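Local atomic coordinates of N2152 (Neocallimastix frontalis, PDB entry 5U22), a protein that probably hydrolyses glycosidic bonds in arabinose-containing substrates, as a fungal family 39 glycoside hydrolase with a TIM barrel and a beta-sandwich. Residues His38-His44 with Leu62-Arg68. Sequence-based numbering, arbitrary orientation.
Sequences HCASGAH and LNINVMR
Asn65 ND2 donates to two backbone oxygens, Cys39 O at 3.2 Å and Asp274 O. The backbone N of Asn65 donates to Ser41 O at 2.8 Å, in the carbonyl plane and nearly straight. Its OD1 takes a bond from Arg98. With CG anti to the backbone N (chi1 -177°), the amide reaches along the type I turn from His38 to Ser41. Asn65 is thus fixed between this turn, Arg98 of strand 98-102 and Asp274, just before strand 275-278.

One water bridges Ser41 OG, which donates to it, and Leu62 O, which accepts from it. Further on, Gly42 CA makes a CA-H...O contact of 3.3 Å with Val66 O. The bare CA lets the two backbones come this close. The bent chain of Met67 brings SD to 3.5 Å from Ala43 N.

A single beta bridge pairs His44 with Arg68, next to the bond from Arg68 N to Ala43 O. Arg68 NH1 sits 3.2 Å above the plane of the His44 ring, over its centre. Ring and guanidinium planes are 44° apart. An alanine in place of His44 would probably leave NH1 and CG of Arg68 without the ring they pack on, and open a gap beside the ligand.

Segment 38-44 joins strand 66-70 to strand 275-278 and closes the TIM barrel, probably in the place of its first strand. The side chain of His44 comes within about 4 Å of a bound bis-tris molecule, consistent with a sugar pocket here. Arg68 links this ring to Glu143 and Glu246 by salt bridges and to Asn146 by a hydrogen bond, so stacking and charge pairing together shape the pocket wall.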
loop_
_atom_site.group_PDB
_atom_site.type_symbol
_atom_site.label_atom_id
_atom_site.label_comp_id
_atom_site.label_asym_id
_atom_site.label_seq_id
_atom_site.Cartn_x
_atom_site.Cartn_y
_atom_site.Cartn_z
ATOM N N HIS A 38 2.022 -1.394 -9.063
ATOM C CA HIS A 38 1.676 -0.274 -8.185
ATOM C C HIS A 38 1.048 -0.787 -6.897
ATOM O O HIS A 38 0.014 -0.297 -6.434
ATOM C CB HIS A 38 0.766 0.718 -8.909
ATOM C CG HIS A 38 1.113 0.863 -10.353
ATOM N ND1 HIS A 38 0.353 0.306 -11.359
ATOM C CD2 HIS A 38 2.187 1.422 -10.956
ATOM C CE1 HIS A 38 0.926 0.554 -12.526
ATOM N NE2 HIS A 38 2.042 1.229 -12.309
ATOM N N CYS A 39 1.701 -1.793 -6.313
ATOM C CA CYS A 39 1.077 -2.547 -5.231
ATOM C C CYS A 39 0.715 -1.661 -4.048
ATOM O O CYS A 39 -0.294 -1.912 -3.387
ATOM C CB CYS A 39 1.991 -3.694 -4.783
ATOM S SG CYS A 39 3.559 -3.220 -3.988
ATOM N N ALA A 40 1.490 -0.609 -3.783
ATOM C CA ALA A 40 1.251 0.231 -2.617
ATOM C C ALA A 40 0.297 1.392 -2.899
ATOM O O ALA A 40 0.144 2.264 -2.039
ATOM C CB ALA A 40 2.584 0.763 -2.068
ATOM N N SER A 41 -0.367 1.406 -4.061
ATOM C CA SER A 41 -1.230 2.523 -4.456
ATOM C C SER A 41 -2.651 2.258 -3.970
ATOM O O SER A 41 -3.507 1.749 -4.702
ATOM C CB SER A 41 -1.211 2.729 -5.966
ATOM O OG SER A 41 0.090 2.976 -6.459
ATOM N N GLY A 42 -2.906 2.628 -2.717
ATOM C CA GLY A 42 -4.240 2.482 -2.144
ATOM C C GLY A 42 -4.273 3.103 -0.764
ATOM O O GLY A 42 -3.235 3.466 -0.207
ATOM N N ALA A 43 -5.488 3.216 -0.210
ATOM C CA ALA A 43 -5.649 3.837 1.106
ATOM C C ALA A 43 -6.912 3.344 1.800
ATOM O O ALA A 43 -7.930 3.084 1.158
ATOM C CB ALA A 43 -5.696 5.364 1.008
ATOM N N HIS A 44 -6.826 3.240 3.127
ATOM C CA HIS A 44 -7.974 2.916 3.970
ATOM C C HIS A 44 -8.886 4.132 4.092
ATOM O O HIS A 44 -8.425 5.213 4.458
ATOM C CB HIS A 44 -7.481 2.480 5.350
ATOM C CG HIS A 44 -8.561 1.965 6.245
ATOM N ND1 HIS A 44 -9.548 1.120 5.791
ATOM C CD2 HIS A 44 -8.800 2.154 7.565
ATOM C CE1 HIS A 44 -10.359 0.818 6.790
ATOM N NE2 HIS A 44 -9.922 1.425 7.880
ATOM N N LEU A 62 -4.143 8.156 -10.627
ATOM C CA LEU A 62 -3.203 7.499 -9.729
ATOM C C LEU A 62 -2.984 6.029 -10.047
ATOM O O LEU A 62 -2.078 5.424 -9.465
ATOM C CB LEU A 62 -3.687 7.628 -8.282
ATOM C CG LEU A 62 -3.655 9.043 -7.713
ATOM C CD1 LEU A 62 -4.087 9.026 -6.265
ATOM C CD2 LEU A 62 -2.246 9.622 -7.868
ATOM N N ASN A 63 -3.791 5.434 -10.924
ATOM C CA ASN A 63 -3.637 4.016 -11.266
ATOM C C ASN A 63 -3.751 3.146 -10.011
ATOM O O ASN A 63 -2.915 2.279 -9.746
ATOM C CB ASN A 63 -2.302 3.783 -11.982
ATOM C CG ASN A 63 -2.374 2.702 -13.032
ATOM O OD1 ASN A 63 -3.438 2.145 -13.308
ATOM N ND2 ASN A 63 -1.231 2.410 -13.645
ATOM N N ILE A 64 -4.806 3.408 -9.233
ATOM C CA ILE A 64 -5.061 2.720 -7.972
ATOM C C ILE A 64 -4.981 1.206 -8.123
ATOM O O ILE A 64 -5.471 0.631 -9.102
ATOM C CB ILE A 64 -6.446 3.146 -7.453
ATOM C CG1 ILE A 64 -6.447 4.631 -7.064
ATOM C CG2 ILE A 64 -6.878 2.279 -6.275
ATOM C CD1 ILE A 64 -5.518 4.949 -5.897
ATOM N N ASN A 65 -4.384 0.549 -7.120
ATOM C CA ASN A 65 -4.352 -0.906 -7.049
ATOM C C ASN A 65 -5.535 -1.397 -6.221
ATOM O O ASN A 65 -6.569 -1.781 -6.778
ATOM C CB ASN A 65 -3.018 -1.386 -6.465
ATOM C CG ASN A 65 -2.894 -2.885 -6.441
ATOM O OD1 ASN A 65 -3.415 -3.586 -7.314
ATOM N ND2 ASN A 65 -2.203 -3.397 -5.431
ATOM N N VAL A 66 -5.422 -1.360 -4.895
ATOM C CA VAL A 66 -6.472 -1.867 -4.017
ATOM C C VAL A 66 -6.742 -0.840 -2.930
ATOM O O VAL A 66 -5.818 -0.451 -2.201
ATOM C CB VAL A 66 -6.105 -3.217 -3.376
ATOM C CG1 VAL A 66 -7.278 -3.724 -2.565
ATOM C CG2 VAL A 66 -5.712 -4.233 -4.431
ATOM N N MET A 67 -8.007 -0.414 -2.811
ATOM C CA MET A 67 -8.435 0.413 -1.692
ATOM C C MET A 67 -8.982 -0.468 -0.572
ATOM O O MET A 67 -9.129 -1.683 -0.723
ATOM C CB MET A 67 -9.503 1.418 -2.133
ATOM C CG MET A 67 -9.087 2.301 -3.286
ATOM S SD MET A 67 -7.703 3.419 -2.929
ATOM C CE MET A 67 -8.473 4.706 -1.946
ATOM N N ARG A 68 -9.323 0.156 0.559
ATOM C CA ARG A 68 -9.986 -0.530 1.664
ATOM C C ARG A 68 -11.145 0.322 2.152
ATOM O O ARG A 68 -11.028 1.547 2.254
ATOM C CB ARG A 68 -9.002 -0.810 2.809
ATOM C CG ARG A 68 -9.520 -1.689 3.966
ATOM C CD ARG A 68 -8.273 -2.207 4.678
ATOM N NE ARG A 68 -8.437 -3.006 5.893
ATOM C CZ ARG A 68 -8.187 -2.553 7.124
ATOM N NH1 ARG A 68 -7.852 -1.281 7.326
ATOM N NH2 ARG A 68 -8.294 -3.372 8.161
HETATM O O HOH W 1 -0.349 5.601 -7.341
#